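Putative methylthioribose-1-phosphate isomerase (Archaeoglobus fulgidus, PDB 1T5O) probably catalyses the interconversion of methylthioribose-1-phosphate and methylthioribulose-1-phosphate, an isomerisation step of methionine biosynthesis. Local coordinates at residues 4-9 with 50-55; 12-17 with 36-41. All blocks are in the same frame, centred on the assembly; numbering follows the deposited sequence.

In the fold
Contact 1 and contact 2 pack two successive helices, 47-61 and 32-40, against neighbouring strands of the same antiparallel sheet, 6-8 and 12-15; their centres lie about 9 Å apart. Contact 2 is nested inside the chain loop closed by contact 1. Backbone bonds Ser5-Ile15 and Phe7-Lys13 pair the strands, and Ile6 of contact 1 packs on Leu14 of contact 2. The chemistry differs with position. Contact 1 is wholly buried and apolar, an isoleucine on two alanines. Contact 2 has a similar leucine-alanine core, but at the end of helix 32-40 it reaches the surface, where the exposed Lys41 approaches the buried Asp16.

Contact 1 of 2, residues 4-9 with 50-55; sequences RSIFWD and LEAAGA
Ile6 is fully extended, with CG1 anti to the backbone N (chi1 177°) and CD1 continuing the line (chi2 175°), which carries CD1 from strand 6-8 to the backbone of helix 47-61 at Ala53. The arrangement is sheet-on-helix packing: an outer strand of the chain's three-stranded antiparallel sheet lies over the helix, and one side chain bridges the gap. The CA atoms come nearest at Ile6 and Ala53, with 7.3 Å between Ile6 CA and Ala53 CA. The two branches of Ile6 divide the surface between consecutive alanines. Its CG2 meets the methyl of Ala52, whose CB points at the strand, with 4.0 Å between Ile6 CG2 and Ala52 CB. Small residues here let the isoleucine approach the helix backbone itself. Ala52 also touches Val162, while Ala55 packs on helices 92-105 and 111-141, so this part of helix 47-61 packs against other helices as well as against the sheet. The closest approach between strand and helix is at the end of the longer branch, where Ile6 CD1 stands 3.6 Å from Ala53 CA and 3.9 Å from Ala53 CB.

Contact 2 of 2, residues 12-17 with 36-41; sequences LKLIDQ and ADAIKK
Leu14 and Ala38 make the apolar half of this contact, Asp16 and Lys41 the charged half. Leu14 points from strand 12-15 at helix 32-40 and touches it with one branch: Leu14 CD1 lies 3.6 Å from Ala38 CB, methyl against methyl. Ile6, Ile27 and Val44 also touch this side chain. Ala38 offers just its CB, pointed at the strand.

Two residues on, the strand has ended and Asp16 is the centre of an inverse gamma turn. Its CG lies opposite the backbone N about the CA-CB bond (chi1 -167°), and this turns the carboxylate to the helix although the CB itself does not aim there. Lys41, just past the helix, comes from the other side with a chain that is extended except for a bend at chi3 (-53°), and the two side chains cross at about a right angle. The ammonium faces both carboxylate oxygens almost evenly: Lys41 NZ is 4.1 Å from Asp16 OD2 and 4.2 Å from Asp16 OD1. That is too far for a salt bridge, so the attraction is probably a diffuse electrostatic one. The firmer grip on the carboxylate is local, a hydrogen bond between Asp16 OD1 and Thr18 OG1; Lys19 adds a long, weak ion pair to OD2.

Next to Asp16, Gln17 OE1 bonds Arg45 NH1, and Arg45 is a predicted substrate-binding residue. The arrangement is helix-on-sheet packing of the N-terminal region, whose three-stranded antiparallel sheet and helices are consistent with other MtnA-type isomerases, with its turn beside the probable substrate site.

Contact 1 of 2, residues 4-9 with 50-55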
loop_
_atom_site.group_PDB
_atom_site.type_symbol
_atom_site.label_atom_id
_atom_site.label_comp_id
_atom_site.label_asym_id
_atom_site.label_seq_id
_atom_site.Cartn_x
_atom_site.Cartn_y
_atom_site.Cartn_z
ATOM N N ARG A 4 25.160 -16.527 -1.002
ATOM C CA ARG A 4 24.393 -16.686 0.232
ATOM C C ARG A 4 24.293 -15.227 0.691
ATOM O O ARG A 4 25.129 -14.409 0.306
ATOM C CB ARG A 4 25.159 -17.510 1.276
ATOM C CG ARG A 4 25.173 -19.012 1.023
ATOM C CD ARG A 4 25.770 -19.702 2.233
ATOM N NE ARG A 4 25.778 -21.157 2.130
ATOM C CZ ARG A 4 26.225 -21.947 3.099
ATOM N NH1 ARG A 4 26.690 -21.413 4.228
ATOM N NH2 ARG A 4 26.205 -23.266 2.945
ATOM N N SER A 5 23.300 -14.895 1.504
ATOM C CA SER A 5 23.123 -13.497 1.924
ATOM C C SER A 5 24.208 -13.008 2.885
ATOM O O SER A 5 24.446 -11.809 3.010
ATOM C CB SER A 5 21.751 -13.318 2.575
ATOM O OG SER A 5 21.762 -13.996 3.799
ATOM N N ILE A 6 24.844 -13.947 3.578
ATOM C CA ILE A 6 25.916 -13.636 4.516
ATOM C C ILE A 6 26.754 -14.912 4.598
ATOM O O ILE A 6 26.205 -16.021 4.711
ATOM C CB ILE A 6 25.358 -13.242 5.911
ATOM C CG1 ILE A 6 26.511 -13.006 6.885
ATOM C CG2 ILE A 6 24.436 -14.340 6.462
ATOM C CD1 ILE A 6 26.041 -12.499 8.232
ATOM N N PHE A 7 28.077 -14.764 4.503
ATOM C CA PHE A 7 28.963 -15.922 4.532
ATOM C C PHE A 7 30.411 -15.579 4.919
ATOM O O PHE A 7 30.765 -14.420 5.127
ATOM C CB PHE A 7 28.946 -16.595 3.155
ATOM C CG PHE A 7 29.228 -15.641 2.022
ATOM C CD1 PHE A 7 28.244 -14.757 1.579
ATOM C CD2 PHE A 7 30.484 -15.596 1.428
ATOM C CE1 PHE A 7 28.503 -13.845 0.564
ATOM C CE2 PHE A 7 30.756 -14.688 0.412
ATOM C CZ PHE A 7 29.763 -13.811 -0.022
ATOM N N TRP A 8 31.246 -16.606 5.021
ATOM C CA TRP A 8 32.648 -16.400 5.360
ATOM C C TRP A 8 33.512 -16.793 4.173
ATOM O O TRP A 8 33.406 -17.897 3.645
ATOM C CB TRP A 8 33.047 -17.231 6.574
ATOM C CG TRP A 8 34.372 -16.808 7.140
ATOM C CD1 TRP A 8 35.624 -17.217 6.737
ATOM C CD2 TRP A 8 34.578 -15.861 8.195
ATOM N NE1 TRP A 8 36.591 -16.577 7.485
ATOM C CE2 TRP A 8 35.976 -15.740 8.387
ATOM C CE3 TRP A 8 33.714 -15.099 8.999
ATOM C CZ2 TRP A 8 36.529 -14.891 9.352
ATOM C CZ3 TRP A 8 34.264 -14.253 9.958
ATOM C CH2 TRP A 8 35.664 -14.157 10.125
ATOM N N ASP A 9 34.350 -15.866 3.749
ATOM C CA ASP A 9 35.245 -16.070 2.619
ATOM C C ASP A 9 36.370 -15.099 2.912
ATOM O O ASP A 9 36.364 -13.961 2.432
ATOM C CB ASP A 9 34.554 -15.674 1.324
ATOM C CG ASP A 9 34.533 -16.791 0.314
ATOM O OD1 ASP A 9 34.033 -17.893 0.653
ATOM O OD2 ASP A 9 35.007 -16.565 -0.824
ATOM N N LEU A 50 20.205 -13.096 10.660
ATOM C CA LEU A 50 20.647 -12.441 11.881
ATOM C C LEU A 50 21.283 -13.416 12.840
ATOM O O LEU A 50 22.132 -13.029 13.652
ATOM C CB LEU A 50 19.482 -11.730 12.566
ATOM C CG LEU A 50 19.077 -10.441 11.863
ATOM C CD1 LEU A 50 17.864 -9.850 12.572
ATOM C CD2 LEU A 50 20.250 -9.441 11.875
ATOM N N GLU A 51 20.856 -14.676 12.774
ATOM C CA GLU A 51 21.435 -15.675 13.650
ATOM C C GLU A 51 22.858 -15.904 13.169
ATOM O O GLU A 51 23.795 -15.954 13.964
ATOM C CB GLU A 51 20.668 -16.999 13.591
ATOM C CG GLU A 51 21.185 -17.990 14.631
ATOM C CD GLU A 51 20.717 -19.400 14.378
ATOM O OE1 GLU A 51 20.098 -19.632 13.326
ATOM O OE2 GLU A 51 20.981 -20.283 15.217
ATOM N N ALA A 52 23.001 -16.048 11.854
ATOM C CA ALA A 52 24.308 -16.258 11.257
ATOM C C ALA A 52 25.183 -15.021 11.499
ATOM O O ALA A 52 26.400 -15.137 11.688
ATOM C CB ALA A 52 24.153 -16.547 9.746
ATOM N N ALA A 53 24.571 -13.837 11.504
ATOM C CA ALA A 53 25.326 -12.611 11.761
ATOM C C ALA A 53 25.882 -12.648 13.190
ATOM O O ALA A 53 27.046 -12.304 13.432
ATOM C CB ALA A 53 24.437 -11.381 11.582
ATOM N N GLY A 54 25.039 -13.061 14.136
ATOM C CA GLY A 54 25.465 -13.160 15.519
ATOM C C GLY A 54 26.649 -14.103 15.684
ATOM O O GLY A 54 27.624 -13.761 16.351
ATOM N N ALA A 55 26.566 -15.286 15.074
ATOM C CA ALA A 55 27.637 -16.286 15.158
ATOM C C ALA A 55 28.911 -15.858 14.440
ATOM O O ALA A 55 30.004 -16.009 14.975
ATOM C CB ALA A 55 27.157 -17.629 14.601
#

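Contact 2 of 2, residues 12-17 with 36-41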
loop_
_atom_site.group_PDB
_atom_site.type_symbol
_atom_site.label_atom_id
_atom_site.label_comp_id
_atom_site.label_asym_id
_atom_site.label_seq_id
_atom_site.Cartn_x
_atom_site.Cartn_y
_atom_site.Cartn_z
ATOM N N LEU A 12 34.058 -11.965 7.074
ATOM C CA LEU A 12 32.603 -11.893 7.009
ATOM C C LEU A 12 32.112 -11.087 5.811
ATOM O O LEU A 12 32.385 -9.889 5.707
ATOM C CB LEU A 12 32.061 -11.266 8.293
ATOM C CG LEU A 12 30.622 -11.593 8.702
ATOM C CD1 LEU A 12 30.312 -10.921 10.049
ATOM C CD2 LEU A 12 29.647 -11.134 7.618
ATOM N N LYS A 13 31.381 -11.737 4.917
ATOM C CA LYS A 13 30.841 -11.053 3.743
ATOM C C LYS A 13 29.308 -11.066 3.800
ATOM O O LYS A 13 28.716 -12.067 4.220
ATOM C CB LYS A 13 31.295 -11.746 2.461
ATOM C CG LYS A 13 32.800 -11.981 2.338
ATOM C CD LYS A 13 33.580 -10.682 2.135
ATOM C CE LYS A 13 35.068 -10.978 1.863
ATOM N NZ LYS A 13 35.235 -11.845 0.644
ATOM N N LEU A 14 28.682 -9.957 3.389
ATOM C CA LEU A 14 27.215 -9.828 3.358
ATOM C C LEU A 14 26.776 -9.141 2.077
ATOM O O LEU A 14 27.468 -8.258 1.563
ATOM C CB LEU A 14 26.663 -8.910 4.452
ATOM C CG LEU A 14 27.169 -8.645 5.859
ATOM C CD1 LEU A 14 26.551 -7.347 6.326
ATOM C CD2 LEU A 14 26.794 -9.773 6.788
ATOM N N ILE A 15 25.606 -9.524 1.584
ATOM C CA ILE A 15 25.038 -8.868 0.421
ATOM C C ILE A 15 24.483 -7.589 1.051
ATOM O O ILE A 15 23.753 -7.654 2.045
ATOM C CB ILE A 15 23.865 -9.677 -0.176
ATOM C CG1 ILE A 15 24.393 -10.805 -1.056
ATOM C CG2 ILE A 15 22.945 -8.757 -0.974
ATOM C CD1 ILE A 15 23.309 -11.767 -1.522
ATOM N N ASP A 16 24.822 -6.435 0.492
ATOM C CA ASP A 16 24.342 -5.159 1.043
ATOM C C ASP A 16 22.923 -4.897 0.522
ATOM O O ASP A 16 22.740 -4.252 -0.511
ATOM C CB ASP A 16 25.255 -4.008 0.603
ATOM C CG ASP A 16 24.997 -2.727 1.373
ATOM O OD1 ASP A 16 23.959 -2.632 2.059
ATOM O OD2 ASP A 16 25.836 -1.807 1.292
ATOM N N GLN A 17 21.922 -5.375 1.254
ATOM C CA GLN A 17 20.535 -5.221 0.831
ATOM C C GLN A 17 20.053 -3.786 0.671
ATOM O O GLN A 17 19.158 -3.524 -0.116
ATOM C CB GLN A 17 19.612 -6.024 1.763
ATOM C CG GLN A 17 19.690 -7.524 1.493
ATOM C CD GLN A 17 18.833 -8.350 2.435
ATOM O OE1 GLN A 17 17.631 -8.120 2.553
ATOM N NE2 GLN A 17 19.448 -9.321 3.107
ATOM N N ALA A 36 27.528 -4.526 13.286
ATOM C CA ALA A 36 26.456 -3.918 14.055
ATOM C C ALA A 36 25.722 -2.851 13.244
ATOM O O ALA A 36 24.492 -2.789 13.267
ATOM C CB ALA A 36 27.000 -3.320 15.354
ATOM N N ASP A 37 26.443 -2.014 12.510
ATOM C CA ASP A 37 25.716 -1.002 11.767
ATOM C C ASP A 37 25.019 -1.617 10.576
ATOM O O ASP A 37 23.968 -1.132 10.153
ATOM C CB ASP A 37 26.627 0.141 11.319
ATOM C CG ASP A 37 25.876 1.469 11.223
ATOM O OD1 ASP A 37 25.165 1.825 12.203
ATOM O OD2 ASP A 37 25.989 2.159 10.182
ATOM N N ALA A 38 25.593 -2.691 10.038
ATOM C CA ALA A 38 24.985 -3.363 8.897
ATOM C C ALA A 38 23.633 -3.888 9.369
ATOM O O ALA A 38 22.633 -3.805 8.658
ATOM C CB ALA A 38 25.863 -4.498 8.429
ATOM N N ILE A 39 23.622 -4.413 10.589
ATOM C CA ILE A 39 22.410 -4.932 11.195
ATOM C C ILE A 39 21.398 -3.796 11.380
ATOM O O ILE A 39 20.213 -3.950 11.073
ATOM C CB ILE A 39 22.731 -5.573 12.568
ATOM C CG1 ILE A 39 23.387 -6.940 12.356
ATOM C CG2 ILE A 39 21.470 -5.704 13.407
ATOM C CD1 ILE A 39 23.888 -7.569 13.653
ATOM N N LYS A 40 21.878 -2.659 11.883
ATOM C CA LYS A 40 21.024 -1.493 12.114
ATOM C C LYS A 40 20.429 -0.939 10.832
ATOM O O LYS A 40 19.256 -0.578 10.812
ATOM C CB LYS A 40 21.804 -0.368 12.799
ATOM C CG LYS A 40 22.297 -0.668 14.204
ATOM C CD LYS A 40 23.067 0.544 14.735
ATOM C CE LYS A 40 23.747 0.279 16.068
ATOM N NZ LYS A 40 24.593 1.440 16.483
ATOM N N LYS A 41 21.232 -0.856 9.771
ATOM C CA LYS A 41 20.764 -0.320 8.484
ATOM C C LYS A 41 19.912 -1.319 7.723
ATOM O O LYS A 41 19.449 -1.025 6.618
ATOM C CB LYS A 41 21.923 0.011 7.538
ATOM C CG LYS A 41 23.075 0.807 8.065
ATOM C CD LYS A 41 23.974 1.209 6.877
ATOM C CE LYS A 41 24.391 0.001 6.011
ATOM N NZ LYS A 41 25.099 0.359 4.729
#